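Local structure of anti-h(o) lectin I (Ulex europaeus, 1FX5) at residues 172-184 with 193-205. The protein binds carbohydrate as an L-fucose-specific legume lectin, recognising the O(H) blood group and carrying manganese and calcium ions. Sequence-based numbering, arbitrary orientation.
Sequences IIYEASSKTLTAS and SISVTSIVDLKEI
L181 pairs with S198, and A183 with V196, through two backbone hydrogen bonds each, joining antiparallel strands 180-184 and 193-199, whose axes lie 4.7 Å apart; L181 N to S198 O, at 2.8 Å, is nearly straight (172°). Past the strand end, V200 N still reaches K179 O, at the G1 bulge that K179 and T180 form opposite E175.

Y174 reaches across to the outgoing chain: with CG anti to the backbone N (chi1 -177°), its OH donates to V200 O (2.9 Å) in the carbonyl plane. L202 CD2 sits over one ring face, a CH-pi contact 3.5 Å from the centroid, so the phenol is held both at its hydroxyl and on its face.

On the T180, T182 and S184 face, T180 CG2 meets T197 CG2 at 3.6 Å, and T182 OG1 and T197 OG1 share a weak hydrogen bond. K179 lays its CD methylene against D201 CB, while NZ is 4.3 Å from D201 OD1, too far for a salt bridge. D201 OD2 accepts from K203 N in an Asx turn.

Within the legume-lectin beta-sandwich, this hairpin continues through strand 168-175 to strand 64-78; inward, A183 packs on V124 of strand 122-127, V196 on I143 and I145 of strand 142-147.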
loop_
_atom_site.group_PDB
_atom_site.type_symbol
_atom_site.label_atom_id
_atom_site.label_comp_id
_atom_site.label_asym_id
_atom_site.label_seq_id
_atom_site.Cartn_x
_atom_site.Cartn_y
_atom_site.Cartn_z
ATOM N N ILE A 172 -1.622 -12.558 15.071
ATOM C CA ILE A 172 -1.434 -13.646 14.108
ATOM C C ILE A 172 -0.031 -13.560 13.511
ATOM O O ILE A 172 0.381 -12.499 13.003
ATOM C CB ILE A 172 -2.503 -13.592 12.971
ATOM C CG1 ILE A 172 -3.898 -13.608 13.587
ATOM C CG2 ILE A 172 -2.375 -14.820 12.048
ATOM C CD1 ILE A 172 -5.022 -13.394 12.591
ATOM N N ILE A 173 0.673 -14.686 13.499
ATOM C CA ILE A 173 2.036 -14.737 12.971
ATOM C C ILE A 173 2.331 -15.892 12.006
ATOM O O ILE A 173 1.875 -17.035 12.222
ATOM C CB ILE A 173 3.037 -14.928 14.168
ATOM C CG1 ILE A 173 2.948 -13.760 15.143
ATOM C CG2 ILE A 173 4.474 -15.102 13.689
ATOM C CD1 ILE A 173 3.511 -14.098 16.508
ATOM N N TYR A 174 3.036 -15.601 10.921
ATOM C CA TYR A 174 3.377 -16.661 9.994
ATOM C C TYR A 174 4.903 -16.617 9.926
ATOM O O TYR A 174 5.485 -15.584 9.577
ATOM C CB TYR A 174 2.765 -16.502 8.599
ATOM C CG TYR A 174 3.087 -17.690 7.688
ATOM C CD1 TYR A 174 2.521 -18.951 7.910
ATOM C CD2 TYR A 174 3.987 -17.565 6.636
ATOM C CE1 TYR A 174 2.849 -20.052 7.118
ATOM C CE2 TYR A 174 4.326 -18.659 5.831
ATOM C CZ TYR A 174 3.762 -19.895 6.076
ATOM O OH TYR A 174 4.138 -20.970 5.281
ATOM N N GLU A 175 5.544 -17.686 10.382
ATOM C CA GLU A 175 7.001 -17.768 10.362
ATOM C C GLU A 175 7.352 -18.695 9.192
ATOM O O GLU A 175 7.175 -19.913 9.283
ATOM C CB GLU A 175 7.525 -18.354 11.661
ATOM C CG GLU A 175 9.027 -18.447 11.654
ATOM C CD GLU A 175 9.556 -19.383 12.714
ATOM O OE1 GLU A 175 10.021 -20.491 12.348
ATOM O OE2 GLU A 175 9.503 -19.017 13.910
ATOM N N ALA A 176 7.894 -18.120 8.125
ATOM C CA ALA A 176 8.268 -18.873 6.922
ATOM C C ALA A 176 9.231 -20.063 7.064
ATOM O O ALA A 176 9.032 -21.089 6.406
ATOM C CB ALA A 176 8.768 -17.911 5.824
ATOM N N SER A 177 10.260 -19.936 7.906
ATOM C CA SER A 177 11.235 -21.021 8.099
ATOM C C SER A 177 10.603 -22.326 8.578
ATOM O O SER A 177 10.948 -23.387 8.066
ATOM C CB SER A 177 12.397 -20.594 9.012
ATOM O OG SER A 177 11.912 -20.082 10.246
ATOM N N SER A 178 9.675 -22.275 9.534
ATOM C CA SER A 178 9.070 -23.530 9.975
ATOM C C SER A 178 7.673 -23.722 9.390
ATOM O O SER A 178 7.067 -24.757 9.623
ATOM C CB SER A 178 8.986 -23.600 11.484
ATOM O OG SER A 178 8.111 -22.596 11.923
ATOM N N LYS A 179 7.183 -22.739 8.621
ATOM C CA LYS A 179 5.843 -22.789 7.996
ATOM C C LYS A 179 4.691 -22.851 9.020
ATOM O O LYS A 179 3.610 -23.376 8.717
ATOM C CB LYS A 179 5.751 -23.963 7.010
ATOM C CG LYS A 179 6.542 -23.689 5.752
ATOM C CD LYS A 179 6.580 -24.862 4.807
ATOM C CE LYS A 179 7.694 -25.821 5.161
ATOM N NZ LYS A 179 7.774 -26.870 4.108
ATOM N N THR A 180 4.923 -22.267 10.203
ATOM C CA THR A 180 3.949 -22.234 11.302
ATOM C C THR A 180 3.028 -21.006 11.297
ATOM O O THR A 180 3.497 -19.879 11.149
ATOM C CB THR A 180 4.686 -22.291 12.684
ATOM O OG1 THR A 180 5.467 -23.493 12.771
ATOM C CG2 THR A 180 3.704 -22.300 13.817
ATOM N N LEU A 181 1.724 -21.239 11.391
ATOM C CA LEU A 181 0.724 -20.166 11.416
ATOM C C LEU A 181 0.051 -20.253 12.809
ATOM O O LEU A 181 -0.561 -21.271 13.141
ATOM C CB LEU A 181 -0.315 -20.364 10.299
ATOM C CG LEU A 181 -1.434 -19.326 10.199
ATOM C CD1 LEU A 181 -0.830 -17.935 9.912
ATOM C CD2 LEU A 181 -2.377 -19.717 9.075
ATOM N N THR A 182 0.256 -19.242 13.653
ATOM C CA THR A 182 -0.332 -19.213 15.003
ATOM C C THR A 182 -1.195 -17.976 15.176
ATOM O O THR A 182 -0.817 -16.882 14.721
ATOM C CB THR A 182 0.754 -19.165 16.114
ATOM O OG1 THR A 182 1.610 -20.291 15.975
ATOM C CG2 THR A 182 0.129 -19.247 17.509
ATOM N N ALA A 183 -2.344 -18.152 15.823
ATOM C CA ALA A 183 -3.273 -17.055 16.071
ATOM C C ALA A 183 -3.665 -17.135 17.539
ATOM O O ALA A 183 -3.929 -18.236 18.044
ATOM C CB ALA A 183 -4.526 -17.206 15.201
ATOM N N SER A 184 -3.614 -16.011 18.248
ATOM C CA SER A 184 -4.000 -15.998 19.658
ATOM C C SER A 184 -4.911 -14.809 19.967
ATOM O O SER A 184 -4.840 -13.738 19.317
ATOM C CB SER A 184 -2.793 -16.026 20.589
ATOM O OG SER A 184 -2.008 -14.892 20.410
ATOM N N SER A 193 -6.709 -16.162 27.627
ATOM C CA SER A 193 -6.077 -16.233 26.323
ATOM C C SER A 193 -6.219 -17.623 25.670
ATOM O O SER A 193 -6.271 -18.647 26.365
ATOM C CB SER A 193 -4.604 -15.856 26.518
ATOM O OG SER A 193 -3.899 -15.838 25.298
ATOM N N ILE A 194 -6.373 -17.665 24.348
ATOM C CA ILE A 194 -6.503 -18.943 23.642
ATOM C C ILE A 194 -5.724 -18.847 22.341
ATOM O O ILE A 194 -5.545 -17.745 21.798
ATOM C CB ILE A 194 -7.979 -19.341 23.280
ATOM C CG1 ILE A 194 -8.593 -18.331 22.342
ATOM C CG2 ILE A 194 -8.873 -19.464 24.521
ATOM C CD1 ILE A 194 -9.904 -18.815 21.810
ATOM N N SER A 195 -5.210 -19.974 21.860
ATOM C CA SER A 195 -4.469 -19.949 20.611
ATOM C C SER A 195 -4.647 -21.231 19.827
ATOM O O SER A 195 -4.975 -22.290 20.396
ATOM C CB SER A 195 -2.994 -19.643 20.830
ATOM O OG SER A 195 -2.383 -20.609 21.640
ATOM N N VAL A 196 -4.535 -21.094 18.511
ATOM C CA VAL A 196 -4.670 -22.209 17.595
ATOM C C VAL A 196 -3.493 -22.089 16.640
ATOM O O VAL A 196 -3.124 -20.971 16.216
ATOM C CB VAL A 196 -6.018 -22.176 16.858
ATOM C CG1 VAL A 196 -6.125 -20.941 15.957
ATOM C CG2 VAL A 196 -6.194 -23.466 16.091
ATOM N N THR A 197 -2.922 -23.238 16.281
ATOM C CA THR A 197 -1.769 -23.281 15.390
ATOM C C THR A 197 -1.845 -24.363 14.350
ATOM O O THR A 197 -2.501 -25.388 14.565
ATOM C CB THR A 197 -0.496 -23.652 16.226
ATOM O OG1 THR A 197 -0.291 -22.695 17.263
ATOM C CG2 THR A 197 0.724 -23.680 15.388
ATOM N N SER A 198 -1.136 -24.148 13.245
ATOM C CA SER A 198 -1.070 -25.110 12.160
ATOM C C SER A 198 0.180 -24.907 11.299
ATOM O O SER A 198 0.792 -23.828 11.308
ATOM C CB SER A 198 -2.307 -25.147 11.289
ATOM O OG SER A 198 -2.339 -26.432 10.656
ATOM N N ILE A 199 0.577 -25.963 10.585
ATOM C CA ILE A 199 1.748 -25.916 9.720
ATOM C C ILE A 199 1.231 -26.123 8.308
ATOM O O ILE A 199 0.698 -27.185 7.977
ATOM C CB ILE A 199 2.796 -26.964 10.153
ATOM C CG1 ILE A 199 3.138 -26.710 11.630
ATOM C CG2 ILE A 199 4.038 -26.871 9.261
ATOM C CD1 ILE A 199 4.305 -27.454 12.197
ATOM N N VAL A 200 1.333 -25.065 7.503
ATOM C CA VAL A 200 0.866 -25.093 6.132
ATOM C C VAL A 200 1.804 -24.313 5.196
ATOM O O VAL A 200 2.257 -23.206 5.506
ATOM C CB VAL A 200 -0.625 -24.586 6.077
ATOM C CG1 VAL A 200 -0.790 -23.336 6.894
ATOM C CG2 VAL A 200 -1.070 -24.296 4.647
ATOM N N ASP A 201 2.129 -24.941 4.078
ATOM C CA ASP A 201 3.010 -24.376 3.065
ATOM C C ASP A 201 2.233 -23.427 2.150
ATOM O O ASP A 201 1.621 -23.852 1.163
ATOM C CB ASP A 201 3.632 -25.522 2.261
ATOM C CG ASP A 201 4.721 -25.060 1.307
ATOM O OD1 ASP A 201 5.332 -25.941 0.660
ATOM O OD2 ASP A 201 4.966 -23.836 1.185
ATOM N N LEU A 202 2.362 -22.136 2.416
ATOM C CA LEU A 202 1.678 -21.127 1.631
ATOM C C LEU A 202 1.985 -21.108 0.128
ATOM O O LEU A 202 1.107 -20.761 -0.660
ATOM C CB LEU A 202 1.906 -19.769 2.263
ATOM C CG LEU A 202 0.803 -19.135 3.114
ATOM C CD1 LEU A 202 -0.069 -20.125 3.894
ATOM C CD2 LEU A 202 1.451 -18.104 4.016
ATOM N N LYS A 203 3.191 -21.530 -0.273
ATOM C CA LYS A 203 3.574 -21.552 -1.701
ATOM C C LYS A 203 2.741 -22.545 -2.479
ATOM O O LYS A 203 2.634 -22.454 -3.702
ATOM C CB LYS A 203 5.021 -21.983 -1.908
ATOM C CG LYS A 203 6.066 -20.992 -1.536
ATOM C CD LYS A 203 7.427 -21.556 -1.892
ATOM C CE LYS A 203 7.472 -21.943 -3.367
ATOM N NZ LYS A 203 8.818 -22.440 -3.791
ATOM N N GLU A 204 2.208 -23.533 -1.774
ATOM C CA GLU A 204 1.393 -24.543 -2.420
ATOM C C GLU A 204 -0.103 -24.248 -2.449
ATOM O O GLU A 204 -0.860 -24.953 -3.115
ATOM C CB GLU A 204 1.584 -25.880 -1.708
ATOM C CG GLU A 204 2.943 -26.510 -1.895
ATOM C CD GLU A 204 2.977 -27.896 -1.279
ATOM O OE1 GLU A 204 2.189 -28.750 -1.754
ATOM O OE2 GLU A 204 3.756 -28.124 -0.312
ATOM N N ILE A 205 -0.535 -23.231 -1.718
ATOM C CA ILE A 205 -1.939 -22.883 -1.653
ATOM C C ILE A 205 -2.364 -21.529 -2.218
ATOM O O ILE A 205 -3.427 -21.419 -2.845
ATOM C CB ILE A 205 -2.393 -23.058 -0.175
ATOM C CG1 ILE A 205 -2.519 -24.554 0.118
ATOM C CG2 ILE A 205 -3.700 -22.336 0.126
ATOM C CD1 ILE A 205 -1.746 -24.975 1.289
#